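Long-range contacts in ribokinase, putative (Burkholderia thailandensis, PDB 3B1O), which probably phosphorylates nucleosides as a kinase of the pfkB (ribokinase) family, and binds inosine, AMP and ADP: residues D12-F17 with T41-F46; P167-P172 with N192-K197. One frame throughout, in Å; residues are numbered along the deposited sequence.

Interaction 1. Residues D12-F17 with T41-F46; sequences DNIMTF and TMRREF
Asp12 and Ile14 exchange paired backbone hydrogen bonds with Glu45 and Arg43. Asp12 N donates to Glu45 O at 2.7 Å, and Glu45 N returns to Asp12 O at 2.8 Å. At the next hydrogen-bonded pair, two residues along, Ile14 N bonds Arg43 O at 2.9 Å and Arg43 N bonds Ile14 O at 2.8 Å. In the non-hydrogen-bonded pair between them, Arg44 CA and Asn13 CA turn their hydrogens to Asp12 O and Arg43 O.

These are neighbouring antiparallel strands of the small four-stranded sheet, the lid of the ribokinase fold; 42-47 is an outer strand within the chain, and 101-108 flanks 10-17 on the other side. Asp12 binds inosine and AMP.

On the face of Asn13 and Met15, Arg44 lies alongside Asn13. Arg44 CG is trans to the backbone N (chi1 178°) and the chain bends at chi2, so that Arg44 NH1 donates to a lone pair of Asn13 OD1 at 3.2 Å, almost exactly in the guanidinium plane. Tyr99 of the second subunit also bonds this oxygen, while Gln102 receives Asn13 ND2.

Apolar contact on that face comes from Met15 and Met42, side by side, CG to CG 3.7 Å. On the Ile14 face, the end of Arg43 stands beside the Ile14 and Thr16 side chains: Arg43 NH2 lies 3.9 Å from Ile14 CG2, and Thr16 CG2 sits at the guanidinium edge.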
# COMPACT_ATOMS: atom_id res chain seq x y z
N ASP A 12 -6.16 2.24 -7.04
CA ASP A 12 -5.61 3.17 -6.07
C ASP A 12 -5.91 2.64 -4.68
O ASP A 12 -7.02 2.19 -4.39
CB ASP A 12 -6.16 4.58 -6.27
CG ASP A 12 -5.60 5.27 -7.53
OD1 ASP A 12 -6.12 6.34 -7.90
OD2 ASP A 12 -4.63 4.76 -8.14
N ASN A 13 -4.88 2.64 -3.84
CA ASN A 13 -5.01 2.30 -2.44
C ASN A 13 -4.70 3.55 -1.65
O ASN A 13 -3.53 3.92 -1.46
CB ASN A 13 -4.08 1.14 -2.10
CG ASN A 13 -4.29 -0.06 -2.99
OD1 ASN A 13 -5.23 -0.80 -2.80
ND2 ASN A 13 -3.42 -0.25 -3.99
N ILE A 14 -5.76 4.23 -1.23
CA ILE A 14 -5.66 5.58 -0.69
C ILE A 14 -5.69 5.53 0.83
O ILE A 14 -6.61 4.97 1.43
CB ILE A 14 -6.77 6.51 -1.28
CG1 ILE A 14 -6.69 6.51 -2.82
CG2 ILE A 14 -6.64 7.93 -0.72
CD1 ILE A 14 -7.69 7.41 -3.52
N MET A 15 -4.65 6.11 1.43
CA MET A 15 -4.47 6.13 2.87
C MET A 15 -4.43 7.57 3.33
O MET A 15 -4.02 8.47 2.59
CB MET A 15 -3.17 5.43 3.26
CG MET A 15 -3.13 3.95 2.91
SD MET A 15 -1.45 3.31 2.91
CE MET A 15 -0.89 3.80 1.29
N THR A 16 -4.87 7.79 4.56
CA THR A 16 -4.84 9.12 5.13
C THR A 16 -3.78 9.16 6.21
O THR A 16 -3.73 8.27 7.07
CB THR A 16 -6.21 9.54 5.70
OG1 THR A 16 -6.65 8.57 6.65
CG2 THR A 16 -7.25 9.63 4.58
N PHE A 17 -2.93 10.18 6.15
CA PHE A 17 -2.05 10.52 7.26
C PHE A 17 -2.64 11.68 8.04
O PHE A 17 -2.77 12.80 7.53
CB PHE A 17 -0.64 10.86 6.75
CG PHE A 17 0.28 11.41 7.81
CD1 PHE A 17 0.28 10.90 9.11
CD2 PHE A 17 1.20 12.41 7.50
CE1 PHE A 17 1.14 11.41 10.08
CE2 PHE A 17 2.08 12.92 8.45
CZ PHE A 17 2.05 12.41 9.75
N THR A 41 -7.52 3.91 7.96
CA THR A 41 -8.37 3.65 6.81
C THR A 41 -7.58 3.54 5.52
O THR A 41 -6.69 4.35 5.25
CB THR A 41 -9.50 4.72 6.65
OG1 THR A 41 -9.08 5.75 5.75
CG2 THR A 41 -9.92 5.34 8.00
N MET A 42 -7.90 2.51 4.73
CA MET A 42 -7.40 2.36 3.38
C MET A 42 -8.61 2.24 2.46
O MET A 42 -9.48 1.40 2.70
CB MET A 42 -6.55 1.08 3.25
CG MET A 42 -5.18 1.09 3.90
SD MET A 42 -3.96 0.17 2.93
CE MET A 42 -3.80 -1.33 3.85
N ARG A 43 -8.68 3.07 1.42
CA ARG A 43 -9.79 3.05 0.45
C ARG A 43 -9.31 2.55 -0.91
O ARG A 43 -8.38 3.11 -1.50
CB ARG A 43 -10.41 4.44 0.27
CG ARG A 43 -11.68 4.71 1.10
CD ARG A 43 -12.28 6.12 0.81
NE ARG A 43 -11.24 7.15 0.72
CZ ARG A 43 -10.69 7.79 1.76
NH1 ARG A 43 -11.09 7.54 3.01
NH2 ARG A 43 -9.73 8.70 1.56
N ARG A 44 -9.94 1.49 -1.40
CA ARG A 44 -9.64 0.92 -2.68
C ARG A 44 -10.49 1.60 -3.76
O ARG A 44 -11.72 1.63 -3.66
CB ARG A 44 -9.92 -0.58 -2.67
CG ARG A 44 -9.66 -1.26 -4.02
CD ARG A 44 -8.22 -1.74 -4.16
NE ARG A 44 -8.17 -2.91 -5.05
CZ ARG A 44 -7.07 -3.58 -5.37
NH1 ARG A 44 -5.89 -3.20 -4.88
NH2 ARG A 44 -7.15 -4.63 -6.19
N GLU A 45 -9.84 2.13 -4.77
CA GLU A 45 -10.53 2.87 -5.83
C GLU A 45 -10.00 2.56 -7.22
O GLU A 45 -8.81 2.32 -7.41
CB GLU A 45 -10.44 4.38 -5.57
CG GLU A 45 -10.85 4.86 -4.16
CD GLU A 45 -12.36 4.98 -3.96
OE1 GLU A 45 -13.14 4.68 -4.89
OE2 GLU A 45 -12.78 5.39 -2.86
N PHE A 46 -10.89 2.58 -8.21
CA PHE A 46 -10.49 2.53 -9.62
C PHE A 46 -9.71 3.78 -10.00
O PHE A 46 -10.19 4.90 -9.81
CB PHE A 46 -11.74 2.40 -10.48
CG PHE A 46 -12.56 1.19 -10.15
CD1 PHE A 46 -13.70 1.30 -9.36
CD2 PHE A 46 -12.16 -0.08 -10.59
CE1 PHE A 46 -14.47 0.16 -9.05
CE2 PHE A 46 -12.91 -1.22 -10.27
CZ PHE A 46 -14.05 -1.10 -9.50

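Interaction 2. Residues P167-P172 with N192-K197; sequences PGQGLP and NDYEAK
A small buried contact, with direct packing and a water as its polar link, joins the loop after strand 163-165, where it enters a 3-10 turn, to the first turn of helix 193-203, which follows strand 188-192. The two strands are adjacent and parallel in the large sheet, so both segments sit at its C-terminal edge, where Rossmann-like folds such as this one place their ligand sites.

Glu195 carries most of the contact. Its CG lies trans to the carbonyl carbon (chi1 -74°) and the chain beyond is extended, which brings the carboxylate to the backbone of Gly168. Glu195 OE2 lies 3.3 Å from Gly168 CA. The positive phi of this glycine (46°) is of a kind that favours glycine. Further along the loop, Leu171 CD2 packs against the start of the helix, 3.7 Å from Glu195 O, and the same side chain goes on to touch Leu198 and Val199.

One water bridges the segments. It donates to Gln169 OE1 and to Glu195 OE2, each at 2.6 Å, and accepts from Tyr194 OH at 3.1 Å. The other end of the Gln169 amide is also held, since NE2 bonds Asn34 O of the second subunit.

Glu195 is steadied within its own segment by a capping box. Asn192 OD1, at the N-cap, accepts from Glu195 N at 2.8 Å, and Asn192 N donates to Glu195 OE1 at 3.1 Å from above the carboxylate plane. The cap oxygen also lies over the centre of the Tyr194 ring.

The two carboxylate oxygens thus divide their work: OE1 closes the helix cap at Asn192, which contacts ADP, while OE2 accepts from the water that, together with Asn34 of the second subunit, would help fix the amide of Gln169, which binds inosine and AMP.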
# COMPACT_ATOMS: atom_id res chain seq x y z
N PRO A 167 3.44 13.83 -19.95
CA PRO A 167 4.40 12.94 -19.29
C PRO A 167 4.09 12.73 -17.79
O PRO A 167 4.35 11.64 -17.27
CB PRO A 167 5.74 13.64 -19.49
CG PRO A 167 5.39 15.08 -19.66
CD PRO A 167 4.09 15.05 -20.44
N GLY A 168 3.53 13.74 -17.13
CA GLY A 168 3.13 13.64 -15.73
C GLY A 168 4.19 13.00 -14.84
O GLY A 168 5.38 13.28 -14.97
N GLN A 169 3.75 12.11 -13.96
CA GLN A 169 4.65 11.43 -13.03
C GLN A 169 5.69 10.56 -13.75
O GLN A 169 6.60 10.04 -13.13
CB GLN A 169 3.84 10.57 -12.03
CG GLN A 169 2.97 11.36 -11.02
CD GLN A 169 3.77 12.34 -10.13
OE1 GLN A 169 4.87 12.79 -10.49
NE2 GLN A 169 3.19 12.69 -8.96
N GLY A 170 5.54 10.40 -15.07
CA GLY A 170 6.49 9.60 -15.86
C GLY A 170 7.73 10.39 -16.27
O GLY A 170 8.70 9.84 -16.79
N LEU A 171 7.71 11.69 -15.99
CA LEU A 171 8.73 12.60 -16.51
C LEU A 171 10.18 12.29 -16.14
O LEU A 171 11.05 12.48 -16.98
CB LEU A 171 8.39 14.03 -16.13
CG LEU A 171 9.07 15.23 -16.78
CD1 LEU A 171 9.13 15.13 -18.31
CD2 LEU A 171 8.26 16.44 -16.34
N PRO A 172 10.44 11.79 -14.91
CA PRO A 172 11.83 11.48 -14.55
C PRO A 172 12.43 10.34 -15.35
O PRO A 172 13.64 10.14 -15.29
CB PRO A 172 11.72 11.02 -13.08
CG PRO A 172 10.50 11.66 -12.56
CD PRO A 172 9.54 11.61 -13.75
N ASN A 192 1.59 20.18 -15.22
CA ASN A 192 1.39 21.18 -14.17
C ASN A 192 2.59 22.14 -14.12
O ASN A 192 3.57 21.93 -14.84
CB ASN A 192 1.09 20.53 -12.81
CG ASN A 192 2.28 19.81 -12.24
OD1 ASN A 192 3.42 20.27 -12.35
ND2 ASN A 192 2.02 18.68 -11.60
N ASP A 193 2.51 23.17 -13.28
CA ASP A 193 3.52 24.22 -13.24
C ASP A 193 4.93 23.75 -12.89
O ASP A 193 5.89 24.23 -13.48
CB ASP A 193 3.11 25.41 -12.35
CG ASP A 193 2.61 24.98 -10.97
OD1 ASP A 193 2.02 25.83 -10.27
OD2 ASP A 193 2.80 23.81 -10.58
N TYR A 194 5.07 22.81 -11.95
CA TYR A 194 6.42 22.37 -11.58
C TYR A 194 6.97 21.40 -12.64
O TYR A 194 8.16 21.44 -12.97
CB TYR A 194 6.52 21.85 -10.12
CG TYR A 194 5.78 20.56 -9.85
CD1 TYR A 194 6.34 19.33 -10.18
CD2 TYR A 194 4.51 20.57 -9.26
CE1 TYR A 194 5.66 18.13 -9.95
CE2 TYR A 194 3.81 19.38 -9.01
CZ TYR A 194 4.39 18.16 -9.37
OH TYR A 194 3.69 16.98 -9.16
N GLU A 195 6.09 20.58 -13.22
CA GLU A 195 6.45 19.71 -14.35
C GLU A 195 6.93 20.52 -15.56
O GLU A 195 7.83 20.07 -16.25
CB GLU A 195 5.31 18.79 -14.75
CG GLU A 195 5.06 17.64 -13.78
CD GLU A 195 3.74 16.96 -14.01
OE1 GLU A 195 2.95 17.43 -14.85
OE2 GLU A 195 3.46 15.94 -13.33
N ALA A 196 6.33 21.68 -15.82
CA ALA A 196 6.80 22.60 -16.87
C ALA A 196 8.27 23.03 -16.69
O ALA A 196 9.04 23.08 -17.65
CB ALA A 196 5.89 23.87 -16.93
N LYS A 197 8.64 23.36 -15.46
CA LYS A 197 10.00 23.77 -15.14
C LYS A 197 10.97 22.62 -15.44
O LYS A 197 11.98 22.82 -16.10
CB LYS A 197 10.10 24.16 -13.67
CG LYS A 197 11.09 25.27 -13.34
CD LYS A 197 12.52 24.92 -13.69
CE LYS A 197 13.52 25.91 -13.11
NZ LYS A 197 13.84 25.51 -11.72
O HOH W 1 5.02 15.25 -11.35

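Overall arrangement
The two contacts follow one another along the chain, interaction 1 closing before interaction 2 opens, and belong to different sheets. Interaction 1 joins strands 10-17 and 42-47 of the four-stranded lid; interaction 2 lies beside the ends of strands 163-165 and 188-192 of the large nine-stranded sheet. Their centres are 24 Å apart and their nearest atoms about 10 Å apart, without touching. Both contain ligand-binding residues: Asp12 and Gln169 each bind inosine and AMP, whereas Asn192 binds ADP. The lid and a loop at the C-terminal ends of the large sheet's strands thus both contribute to nucleoside binding. Each contact also touches the second subunit, so the dimer interface extends to both.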